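Local structure of solute-binding protein (Thermoactinomyces vulgaris, 2ZYO) at residues A57-Q62 with T79-R84; L85-T90 with S352-G357. The protein binds cyclodextrins and linear maltodextrins such as maltotetraose, and probably serves as the extracellular receptor of a sugar-uptake system in the cell membrane. One frame throughout, in Å; residues are numbered along the deposited sequence.

Contact 1 of 2, residues A57-Q62 with T79-R84; sequences ALLKQQ and TWPHDR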
# COMPACT_ATOMS: atom_id res chain seq x y z
N ALA A 57 -2.54 -1.25 17.78
CA ALA A 57 -1.72 -1.44 16.59
C ALA A 57 -2.60 -1.75 15.38
O ALA A 57 -3.56 -2.51 15.49
CB ALA A 57 -0.72 -2.56 16.81
N LEU A 58 -2.26 -1.14 14.25
CA LEU A 58 -3.04 -1.30 13.02
C LEU A 58 -3.39 -2.75 12.70
O LEU A 58 -4.56 -3.08 12.47
CB LEU A 58 -2.31 -0.66 11.83
CG LEU A 58 -2.69 0.74 11.35
CD1 LEU A 58 -3.23 1.65 12.45
CD2 LEU A 58 -1.49 1.38 10.66
N LEU A 59 -2.38 -3.62 12.71
CA LEU A 59 -2.58 -5.02 12.33
C LEU A 59 -3.15 -5.90 13.45
O LEU A 59 -3.30 -7.11 13.27
CB LEU A 59 -1.28 -5.62 11.76
CG LEU A 59 -0.77 -5.00 10.45
CD1 LEU A 59 0.52 -5.68 10.02
CD2 LEU A 59 -1.81 -5.07 9.33
N LYS A 60 -3.49 -5.28 14.57
CA LYS A 60 -4.16 -5.97 15.68
C LYS A 60 -5.62 -5.57 15.82
O LYS A 60 -6.38 -6.22 16.54
CB LYS A 60 -3.41 -5.72 16.99
CG LYS A 60 -2.06 -6.40 17.06
CD LYS A 60 -1.53 -6.41 18.48
CE LYS A 60 -0.15 -7.04 18.55
NZ LYS A 60 -0.17 -8.50 18.24
N GLN A 61 -6.01 -4.50 15.13
CA GLN A 61 -7.35 -3.93 15.29
C GLN A 61 -8.48 -4.85 14.81
O GLN A 61 -9.53 -4.92 15.45
CB GLN A 61 -7.45 -2.57 14.60
CG GLN A 61 -6.72 -1.46 15.34
CD GLN A 61 -7.13 -0.07 14.89
OE1 GLN A 61 -8.22 0.13 14.36
NE2 GLN A 61 -6.26 0.90 15.12
N GLN A 62 -8.26 -5.53 13.69
CA GLN A 62 -9.26 -6.43 13.14
C GLN A 62 -9.58 -7.58 14.11
O GLN A 62 -10.74 -7.87 14.37
CB GLN A 62 -8.82 -6.96 11.77
CG GLN A 62 -9.96 -7.39 10.87
CD GLN A 62 -9.57 -7.59 9.41
OE1 GLN A 62 -8.64 -6.95 8.91
NE2 GLN A 62 -10.28 -8.46 8.73
N THR A 79 -9.12 1.40 12.02
CA THR A 79 -8.23 1.65 10.90
C THR A 79 -7.20 0.54 10.68
O THR A 79 -6.64 0.01 11.64
CB THR A 79 -7.52 3.04 11.03
OG1 THR A 79 -6.69 3.28 9.89
CG2 THR A 79 -6.69 3.14 12.30
N TRP A 80 -7.00 0.19 9.41
CA TRP A 80 -5.96 -0.76 8.98
C TRP A 80 -5.75 -0.66 7.47
O TRP A 80 -6.61 -0.12 6.77
CB TRP A 80 -6.29 -2.21 9.41
CG TRP A 80 -7.64 -2.72 9.01
CD1 TRP A 80 -8.04 -3.13 7.77
CD2 TRP A 80 -8.76 -2.93 9.88
NE1 TRP A 80 -9.35 -3.56 7.81
CE2 TRP A 80 -9.82 -3.44 9.09
CE3 TRP A 80 -8.99 -2.71 11.24
CZ2 TRP A 80 -11.07 -3.75 9.62
CZ3 TRP A 80 -10.24 -3.02 11.77
CH2 TRP A 80 -11.26 -3.53 10.96
N PRO A 81 -4.60 -1.15 6.96
CA PRO A 81 -4.39 -1.20 5.51
C PRO A 81 -5.54 -1.90 4.77
O PRO A 81 -6.05 -2.92 5.25
CB PRO A 81 -3.09 -1.99 5.37
CG PRO A 81 -2.36 -1.71 6.65
CD PRO A 81 -3.43 -1.65 7.70
N HIS A 82 -5.92 -1.36 3.62
CA HIS A 82 -7.14 -1.76 2.91
C HIS A 82 -7.12 -3.19 2.36
O HIS A 82 -8.17 -3.73 2.02
CB HIS A 82 -7.43 -0.80 1.76
CG HIS A 82 -6.72 -1.15 0.48
ND1 HIS A 82 -5.42 -0.79 0.23
CD2 HIS A 82 -7.14 -1.86 -0.60
CE1 HIS A 82 -5.06 -1.25 -0.96
NE2 HIS A 82 -6.09 -1.90 -1.48
N ASP A 83 -5.94 -3.79 2.24
CA ASP A 83 -5.83 -5.11 1.60
C ASP A 83 -6.55 -6.22 2.38
O ASP A 83 -6.81 -7.30 1.83
CB ASP A 83 -4.36 -5.48 1.33
CG ASP A 83 -3.52 -5.52 2.60
OD1 ASP A 83 -3.27 -4.44 3.18
OD2 ASP A 83 -3.10 -6.62 3.00
N ARG A 84 -6.89 -5.95 3.64
CA ARG A 84 -7.61 -6.92 4.47
C ARG A 84 -9.08 -6.52 4.67
O ARG A 84 -9.77 -7.06 5.54
CB ARG A 84 -6.91 -7.12 5.82
CG ARG A 84 -5.42 -7.48 5.72
CD ARG A 84 -5.18 -8.86 5.13
NE ARG A 84 -3.79 -9.05 4.75
CZ ARG A 84 -3.26 -10.20 4.34
NH1 ARG A 84 -4.01 -11.30 4.26
NH2 ARG A 84 -1.98 -10.26 4.01
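Gln-62 meets Trp-80 because their first torsions turn the two groups together: CG of Gln-62 stands anti to its backbone N (chi1 -155°) and the rest of the chain runs extended, while the indole of Trp-80 is held between its own N and carbonyl carbon (chi1 53°). The methylenes of Gln-62 therefore lie over the indole, CB making a CH-pi contact 4.2 Å from the centroid of the six-membered ring. Farther out, Gln-62 OE1 reaches the same face toward its rim, 3.6 Å from Trp-80 NE1. A long glutamine suits this place, its methylenes lying on the aromatic face and its amide reaching on to CB of Arg-84. Arg-84, salt-bridged through NE to Asp-83 OD2, belongs to the glycan pocket, its NH2 making a weak hydrogen bond to a glucose O3. Gln-61 works at the ring edge, where its CB lies 3.7 Å from CE3 of Trp-80. Its extended chain carries OE1 to the backbone of Thr-79, whose N donates a nearly straight hydrogen bond of 2.8 Å to OE1; the amide's NE2 turns back to Val-56 O, fixing both ends. Leu-58 CD1 packs on Thr-79 CG2 at 3.8 Å, and Leu-59 CD2 reaches Pro-81 CD. The contact thus sets the start of helix 61-71 against the end of strand 77-81, with Ala-88 of helix 85-90 touching Trp-80 and strand 278-287 meeting Thr-79 through Gly-283.

Contact 2 of 2, residues L85-T90 with S352-G357; sequences LGEAVT and SIPEMG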
# COMPACT_ATOMS: atom_id res chain seq x y z
N LEU A 85 -9.56 -5.59 3.84
CA LEU A 85 -10.95 -5.13 3.90
C LEU A 85 -11.95 -6.25 3.61
O LEU A 85 -12.98 -6.34 4.27
CB LEU A 85 -11.17 -3.96 2.92
CG LEU A 85 -12.52 -3.24 2.94
CD1 LEU A 85 -12.74 -2.54 4.27
CD2 LEU A 85 -12.60 -2.25 1.79
N GLY A 86 -11.63 -7.09 2.62
CA GLY A 86 -12.50 -8.19 2.22
C GLY A 86 -12.82 -9.14 3.35
O GLY A 86 -13.98 -9.51 3.55
N GLU A 87 -11.79 -9.53 4.10
CA GLU A 87 -11.94 -10.38 5.28
C GLU A 87 -12.88 -9.73 6.30
O GLU A 87 -13.75 -10.40 6.86
CB GLU A 87 -10.58 -10.65 5.93
CG GLU A 87 -9.68 -11.60 5.15
CD GLU A 87 -8.21 -11.44 5.48
OE1 GLU A 87 -7.85 -11.46 6.68
OE2 GLU A 87 -7.40 -11.30 4.54
N ALA A 88 -12.71 -8.43 6.53
CA ALA A 88 -13.51 -7.69 7.50
C ALA A 88 -14.97 -7.57 7.09
O ALA A 88 -15.87 -7.74 7.92
CB ALA A 88 -12.91 -6.31 7.73
N VAL A 89 -15.21 -7.29 5.81
CA VAL A 89 -16.56 -7.10 5.28
C VAL A 89 -17.36 -8.41 5.29
O VAL A 89 -18.50 -8.45 5.76
CB VAL A 89 -16.55 -6.47 3.86
CG1 VAL A 89 -17.94 -6.50 3.23
CG2 VAL A 89 -16.04 -5.03 3.93
N THR A 90 -16.75 -9.48 4.77
CA THR A 90 -17.41 -10.79 4.68
C THR A 90 -17.74 -11.39 6.04
O THR A 90 -18.73 -12.12 6.18
CB THR A 90 -16.58 -11.80 3.85
OG1 THR A 90 -15.26 -11.92 4.40
CG2 THR A 90 -16.48 -11.34 2.39
N SER A 352 -8.24 -6.63 -2.39
CA SER A 352 -8.69 -6.66 -1.00
C SER A 352 -9.55 -7.88 -0.68
O SER A 352 -9.98 -8.04 0.47
CB SER A 352 -9.44 -5.37 -0.67
OG SER A 352 -10.56 -5.20 -1.51
N ILE A 353 -9.81 -8.72 -1.67
CA ILE A 353 -10.57 -9.96 -1.45
C ILE A 353 -9.77 -10.93 -0.57
O ILE A 353 -8.53 -10.93 -0.63
CB ILE A 353 -11.03 -10.63 -2.78
CG1 ILE A 353 -9.84 -11.10 -3.62
CG2 ILE A 353 -11.93 -9.67 -3.57
CD1 ILE A 353 -10.21 -12.09 -4.72
N PRO A 354 -10.46 -11.74 0.26
CA PRO A 354 -9.75 -12.65 1.17
C PRO A 354 -8.75 -13.57 0.47
O PRO A 354 -7.70 -13.89 1.03
CB PRO A 354 -10.88 -13.47 1.80
CG PRO A 354 -12.07 -12.59 1.72
CD PRO A 354 -11.92 -11.86 0.41
N GLU A 355 -9.07 -13.97 -0.76
CA GLU A 355 -8.23 -14.89 -1.54
C GLU A 355 -6.83 -14.36 -1.84
O GLU A 355 -5.91 -15.15 -2.06
CB GLU A 355 -8.95 -15.30 -2.82
CG GLU A 355 -10.16 -16.19 -2.60
CD GLU A 355 -11.43 -15.43 -2.21
OE1 GLU A 355 -11.45 -14.18 -2.31
OE2 GLU A 355 -12.41 -16.09 -1.81
N MET A 356 -6.66 -13.04 -1.85
CA MET A 356 -5.33 -12.45 -2.06
C MET A 356 -4.34 -12.87 -0.97
O MET A 356 -3.14 -12.98 -1.22
CB MET A 356 -5.41 -10.93 -2.17
CG MET A 356 -4.09 -10.27 -2.60
SD MET A 356 -3.57 -10.76 -4.25
CE MET A 356 -1.87 -10.21 -4.27
N GLY A 357 -4.86 -13.11 0.24
CA GLY A 357 -4.05 -13.51 1.38
C GLY A 357 -3.16 -14.73 1.14
O GLY A 357 -2.05 -14.80 1.67
O HOH W 1 -9.29 -9.30 2.77
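Glu-87 crosses to Pro-354 with its aliphatic part. Its CB faces the amide of Gln-62 rather than the proline; CG, anti to the carbonyl carbon (chi1 -72°), lies 4.0 Å from Pro-354 CB and almost as near to its CA, the two side chains sliding past each other in opposite directions. The chain then runs extended to the carboxylate, whose OE2 reaches a water at 3.3 Å and forms a long, weak ion pair with Arg-84, a residue of the glycan pocket. Glutamate thus offers its CG methylene to the proline and its charge to the polar side. The same water accepts from Glu-87 N at 2.8 Å and also approaches Ser-352 O at 2.7 Å, linking the first turn of the helix to the loop. Ser-352 O receives a weak, bent hydrogen bond from Gly-86 N (129° at the hydrogen), and Gly-86 CA lies 3.1 Å from that oxygen. Gly-86, with no side chain, lets the helix backbone come this close to the loop. Pro-354, a compact ring, packs its CG against the Gly-86 carbonyl carbon and Glu-87 N. One turn on, Gly-86 O takes hydrogen bonds from Thr-90 N and, at 2.9 Å, from Thr-90 OG1, which arrive from opposite faces of its plane; folding the hydroxyl back onto the helix is a common role for threonine. Backbone thus meets backbone at Gly-86, joining helix 85-90 to the loop before helix 360-371, near the glycan site of a periplasmic-binding-protein-type fold.

How the contacts relate
From the N terminus, the chain first passes through 57-62, runs along helix 61-71 and returns by strand 77-81, so that contact 1 closes a short loop of 16 intervening residues. Helix 85-90 follows immediately and opens contact 2, which closes only after 261 residues, when the segment following strand 348-349 comes back to it. The two closures are in series and neither nest nor cross. They nevertheless adjoin, their centres about 12 Å apart: Gln-62 packs on Glu-87 and Ala-88, His-82 O lies against Ser-352, and Arg-84 meets Gly-357. Together they bind an early helix-strand unit to a late loop leading into helix 360-371, which carries Asn-364 of the glycan pocket.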